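Local coordinates for Pre-mRNA-splicing factor SAD1 (Saccharomyces cerevisiae, PDB 4MSX), which promotes assembly of newly made U4 snRNA into the U4/U6 snRNP and is required for pre-mRNA splicing, at residues V91-Y101 against H113-N124. Residues are numbered along the deposited sequence; the frame is centred on the assembly and turned at random.
With ZN (zinc ion), chain B.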
loop_
_atom_site.group_PDB
_atom_site.type_symbol
_atom_site.label_atom_id
_atom_site.label_comp_id
_atom_site.label_asym_id
_atom_site.label_seq_id
_atom_site.Cartn_x
_atom_site.Cartn_y
_atom_site.Cartn_z
ATOM N N VAL A 91 17.812 -9.800 -17.194
ATOM C CA VAL A 91 16.959 -8.989 -18.041
ATOM C C VAL A 91 17.500 -7.555 -18.027
ATOM O O VAL A 91 17.934 -7.060 -16.973
ATOM C CB VAL A 91 15.483 -9.038 -17.543
ATOM C CG1 VAL A 91 14.577 -8.199 -18.415
ATOM C CG2 VAL A 91 14.995 -10.470 -17.556
ATOM N N TYR A 92 17.476 -6.897 -19.194
ATOM C CA TYR A 92 17.959 -5.524 -19.329
ATOM C C TYR A 92 16.803 -4.702 -19.849
ATOM O O TYR A 92 15.948 -5.204 -20.587
ATOM C CB TYR A 92 19.145 -5.423 -20.338
ATOM C CG TYR A 92 20.416 -6.034 -19.819
ATOM C CD1 TYR A 92 20.532 -7.409 -19.648
ATOM C CD2 TYR A 92 21.506 -5.228 -19.483
ATOM C CE1 TYR A 92 21.706 -7.959 -19.135
ATOM C CE2 TYR A 92 22.671 -5.757 -18.988
ATOM C CZ TYR A 92 22.768 -7.126 -18.820
ATOM O OH TYR A 92 23.923 -7.664 -18.302
ATOM N N CYS A 93 16.794 -3.425 -19.503
ATOM C CA CYS A 93 15.830 -2.531 -20.080
ATOM C C CYS A 93 16.574 -1.690 -21.106
ATOM O O CYS A 93 17.589 -1.077 -20.789
ATOM C CB CYS A 93 15.229 -1.610 -19.014
ATOM S SG CYS A 93 14.047 -0.396 -19.644
ATOM N N CYS A 94 16.021 -1.644 -22.313
ATOM C CA CYS A 94 16.467 -0.738 -23.341
ATOM C C CYS A 94 16.017 0.668 -22.987
ATOM O O CYS A 94 14.826 0.922 -22.770
ATOM C CB CYS A 94 15.904 -1.104 -24.730
ATOM S SG CYS A 94 16.452 0.198 -25.939
ATOM N N LEU A 95 16.965 1.610 -22.926
ATOM C CA LEU A 95 16.641 2.935 -22.365
ATOM C C LEU A 95 16.221 3.859 -23.465
ATOM O O LEU A 95 15.856 4.997 -23.192
ATOM C CB LEU A 95 17.806 3.541 -21.540
ATOM C CG LEU A 95 18.259 2.629 -20.391
ATOM C CD1 LEU A 95 19.450 3.261 -19.582
ATOM C CD2 LEU A 95 17.081 2.389 -19.392
ATOM N N VAL A 96 16.197 3.345 -24.710
ATOM C CA VAL A 96 15.584 4.108 -25.799
ATOM C C VAL A 96 14.089 3.825 -25.991
ATOM O O VAL A 96 13.273 4.768 -26.109
ATOM C CB VAL A 96 16.333 3.807 -27.171
ATOM C CG1 VAL A 96 15.693 4.599 -28.280
ATOM C CG2 VAL A 96 17.843 4.080 -27.001
ATOM N N CYS A 97 13.704 2.545 -26.043
ATOM C CA CYS A 97 12.295 2.212 -26.303
ATOM C C CYS A 97 11.609 1.650 -25.049
ATOM O O CYS A 97 10.391 1.541 -25.015
ATOM C CB CYS A 97 12.153 1.191 -27.489
ATOM S SG CYS A 97 12.766 -0.443 -27.123
ATOM N N GLY A 98 12.381 1.274 -24.029
ATOM C CA GLY A 98 11.779 0.853 -22.765
ATOM C C GLY A 98 11.363 -0.608 -22.700
ATOM O O GLY A 98 10.891 -1.047 -21.666
ATOM N N HIS A 99 11.543 -1.384 -23.780
ATOM C CA HIS A 99 11.264 -2.804 -23.691
ATOM C C HIS A 99 12.362 -3.543 -22.975
ATOM O O HIS A 99 13.500 -3.061 -22.875
ATOM C CB HIS A 99 11.017 -3.380 -25.108
ATOM C CG HIS A 99 9.763 -2.852 -25.733
ATOM N ND1 HIS A 99 8.511 -3.300 -25.368
ATOM C CD2 HIS A 99 9.555 -1.860 -26.628
ATOM C CE1 HIS A 99 7.587 -2.630 -26.038
ATOM N NE2 HIS A 99 8.194 -1.752 -26.811
ATOM N N TYR A 100 12.024 -4.722 -22.452
ATOM C CA TYR A 100 13.008 -5.492 -21.711
ATOM C C TYR A 100 13.566 -6.629 -22.580
ATOM O O TYR A 100 12.784 -7.319 -23.273
ATOM C CB TYR A 100 12.340 -6.164 -20.539
ATOM C CG TYR A 100 11.781 -5.208 -19.484
ATOM C CD1 TYR A 100 12.054 -3.823 -19.512
ATOM C CD2 TYR A 100 11.023 -5.707 -18.439
ATOM C CE1 TYR A 100 11.538 -2.949 -18.480
ATOM C CE2 TYR A 100 10.527 -4.855 -17.414
ATOM C CZ TYR A 100 10.771 -3.496 -17.446
ATOM O OH TYR A 100 10.229 -2.709 -16.428
ATOM N N TYR A 101 14.856 -6.907 -22.437
ATOM C CA TYR A 101 15.505 -7.965 -23.230
ATOM C C TYR A 101 16.531 -8.692 -22.388
ATOM O O TYR A 101 17.328 -8.060 -21.675
ATOM C CB TYR A 101 16.231 -7.335 -24.450
ATOM C CG TYR A 101 15.282 -6.616 -25.365
ATOM C CD1 TYR A 101 14.622 -7.293 -26.406
ATOM C CD2 TYR A 101 15.036 -5.279 -25.205
ATOM C CE1 TYR A 101 13.708 -6.635 -27.227
ATOM C CE2 TYR A 101 14.148 -4.602 -26.048
ATOM C CZ TYR A 101 13.489 -5.303 -27.055
ATOM O OH TYR A 101 12.595 -4.647 -27.866
ATOM N N HIS A 113 18.898 -6.770 -30.333
ATOM C CA HIS A 113 18.082 -5.571 -30.370
ATOM C C HIS A 113 18.986 -4.363 -30.623
ATOM O O HIS A 113 18.585 -3.429 -31.314
ATOM C CB HIS A 113 17.452 -5.354 -28.963
ATOM C CG HIS A 113 16.546 -4.161 -28.868
ATOM N ND1 HIS A 113 15.302 -4.107 -29.460
ATOM C CD2 HIS A 113 16.674 -3.011 -28.159
ATOM C CE1 HIS A 113 14.732 -2.946 -29.180
ATOM N NE2 HIS A 113 15.542 -2.269 -28.383
ATOM N N SER A 114 20.159 -4.362 -30.017
ATOM C CA SER A 114 20.953 -3.123 -30.017
ATOM C C SER A 114 21.414 -2.851 -31.452
ATOM O O SER A 114 21.390 -1.727 -31.905
ATOM C CB SER A 114 22.129 -3.203 -29.073
ATOM O OG SER A 114 23.203 -4.009 -29.512
ATOM N N ILE A 115 21.790 -3.902 -32.172
ATOM C CA ILE A 115 22.240 -3.738 -33.579
ATOM C C ILE A 115 21.067 -3.468 -34.502
ATOM O O ILE A 115 21.020 -2.448 -35.175
ATOM C CB ILE A 115 23.060 -4.938 -34.028
ATOM C CG1 ILE A 115 24.327 -4.980 -33.178
ATOM C CG2 ILE A 115 23.395 -4.808 -35.573
ATOM C CD1 ILE A 115 25.118 -6.316 -33.168
ATOM N N ASP A 116 20.064 -4.342 -34.478
ATOM C CA ASP A 116 18.935 -4.224 -35.378
ATOM C C ASP A 116 17.999 -3.087 -35.158
ATOM O O ASP A 116 17.406 -2.626 -36.115
ATOM C CB ASP A 116 18.128 -5.530 -35.381
ATOM C CG ASP A 116 18.920 -6.672 -36.017
ATOM O OD1 ASP A 116 19.973 -6.371 -36.579
ATOM O OD2 ASP A 116 18.531 -7.843 -35.949
ATOM N N GLU A 117 17.779 -2.654 -33.911
ATOM C CA GLU A 117 16.901 -1.505 -33.715
ATOM C C GLU A 117 17.744 -0.220 -33.538
ATOM O O GLU A 117 17.186 0.862 -33.440
ATOM C CB GLU A 117 15.970 -1.732 -32.494
ATOM C CG GLU A 117 15.136 -3.051 -32.634
ATOM C CD GLU A 117 14.357 -3.119 -33.944
ATOM O OE1 GLU A 117 13.703 -2.116 -34.313
ATOM O OE2 GLU A 117 14.402 -4.175 -34.619
ATOM N N ASN A 118 19.066 -0.369 -33.495
ATOM C CA ASN A 118 19.939 0.806 -33.340
ATOM C C ASN A 118 19.622 1.491 -31.987
ATOM O O ASN A 118 19.446 2.711 -31.975
ATOM C CB ASN A 118 19.643 1.826 -34.446
ATOM C CG ASN A 118 20.670 2.991 -34.494
ATOM O OD1 ASN A 118 21.826 2.869 -34.052
ATOM N ND2 ASN A 118 20.224 4.122 -35.026
ATOM N N HIS A 119 19.524 0.716 -30.894
ATOM C CA HIS A 119 19.264 1.274 -29.508
ATOM C C HIS A 119 20.429 0.769 -28.678
ATOM O O HIS A 119 20.665 -0.432 -28.626
ATOM C CB HIS A 119 17.867 0.794 -28.947
ATOM C CG HIS A 119 16.699 1.368 -29.682
ATOM N ND1 HIS A 119 15.404 0.958 -29.476
ATOM C CD2 HIS A 119 16.635 2.315 -30.650
ATOM C CE1 HIS A 119 14.583 1.638 -30.260
ATOM N NE2 HIS A 119 15.311 2.457 -30.996
ATOM N N HIS A 120 21.224 1.657 -28.067
ATOM C CA HIS A 120 22.517 1.222 -27.552
ATOM C C HIS A 120 22.741 1.374 -26.066
ATOM O O HIS A 120 23.771 0.895 -25.584
ATOM C CB HIS A 120 23.635 1.974 -28.329
ATOM C CG HIS A 120 23.557 1.700 -29.800
ATOM N ND1 HIS A 120 24.076 0.550 -30.356
ATOM C CD2 HIS A 120 22.930 2.362 -30.805
ATOM C CE1 HIS A 120 23.810 0.533 -31.657
ATOM N NE2 HIS A 120 23.125 1.625 -31.957
ATOM N N VAL A 121 21.790 1.982 -25.334
ATOM C CA VAL A 121 22.013 2.194 -23.868
ATOM C C VAL A 121 20.996 1.332 -23.075
ATOM O O VAL A 121 19.799 1.442 -23.342
ATOM C CB VAL A 121 21.799 3.696 -23.502
ATOM C CG1 VAL A 121 22.278 4.001 -22.039
ATOM C CG2 VAL A 121 22.545 4.586 -24.508
ATOM N N PHE A 122 21.500 0.467 -22.191
ATOM C CA PHE A 122 20.713 -0.505 -21.466
ATOM C C PHE A 122 20.958 -0.363 -19.950
ATOM O O PHE A 122 22.043 0.065 -19.510
ATOM C CB PHE A 122 21.109 -1.914 -21.894
ATOM C CG PHE A 122 20.712 -2.196 -23.321
ATOM C CD1 PHE A 122 21.492 -1.665 -24.372
ATOM C CD2 PHE A 122 19.505 -2.854 -23.617
ATOM C CE1 PHE A 122 21.097 -1.856 -25.709
ATOM C CE2 PHE A 122 19.107 -3.084 -24.923
ATOM C CZ PHE A 122 19.910 -2.592 -25.997
ATOM N N LEU A 123 19.956 -0.772 -19.170
ATOM C CA LEU A 123 20.112 -0.883 -17.730
ATOM C C LEU A 123 19.948 -2.336 -17.359
ATOM O O LEU A 123 18.923 -2.966 -17.688
ATOM C CB LEU A 123 19.017 -0.016 -17.025
ATOM C CG LEU A 123 19.027 -0.164 -15.515
ATOM C CD1 LEU A 123 20.367 0.344 -14.821
ATOM C CD2 LEU A 123 17.850 0.615 -14.987
ATOM N N ASN A 124 20.891 -2.890 -16.616
ATOM C CA ASN A 124 20.684 -4.242 -16.117
ATOM C C ASN A 124 19.692 -4.138 -14.956
ATOM O O ASN A 124 19.996 -3.422 -14.008
ATOM C CB ASN A 124 22.001 -4.844 -15.579
ATOM C CG ASN A 124 21.846 -6.283 -15.134
ATOM O OD1 ASN A 124 20.968 -6.607 -14.323
ATOM N ND2 ASN A 124 22.676 -7.176 -15.687
HETATM ZN ZN ZN B . 15.087 -0.387 -27.731
HETATM O O HOH W 1 18.896 -8.682 -14.864
#
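The zinc site of the UBP-type zinc finger joins C94 and C97, a CxxC pair, to H113 and H119. Zinc lies 2.0 Å from H113 NE2 and 2.2 Å from H119 ND1, with C94 SG and C97 SG as the other two ligands. The two histidines therefore use different ring nitrogens. From helix 109-116 the H113 side chain, CG anti to the backbone N (chi1 -178°), brings one ring face against the Y101 ring. The ring centroids are 4.0 Å apart and the planes 24° from parallel. E117 CB lies over the other face. V96 CG1 sits over the centre of the H119 ring in a CH-pi contact, 3.5 Å from its centroid. C94 SG also takes weak hydrogen bonds from V96 N and C97 N.

Next to the metal, strands 91-94 and 121-124 pair antiparallel. C93 and L123 form the hydrogen-bonded pair, with C93 N to L123 O at 2.8 Å. L95 N adds a bond to V121 O. The N124 side chain lies over one face of the Y92 ring, its amide turned 61° from the ring plane. Y92 OH bonds to R104, while N124 OD1 accepts bonds from the backbone N of T126 and of S127. With an alanine in place of this tyrosine, N124 is likely to lose the ring face it packs on and R104 its hydroxyl partner. The charge of the two cysteine sulfurs is probably balanced mainly by zinc, while metal bonds and packing on both ring faces probably fix the turn of each histidine.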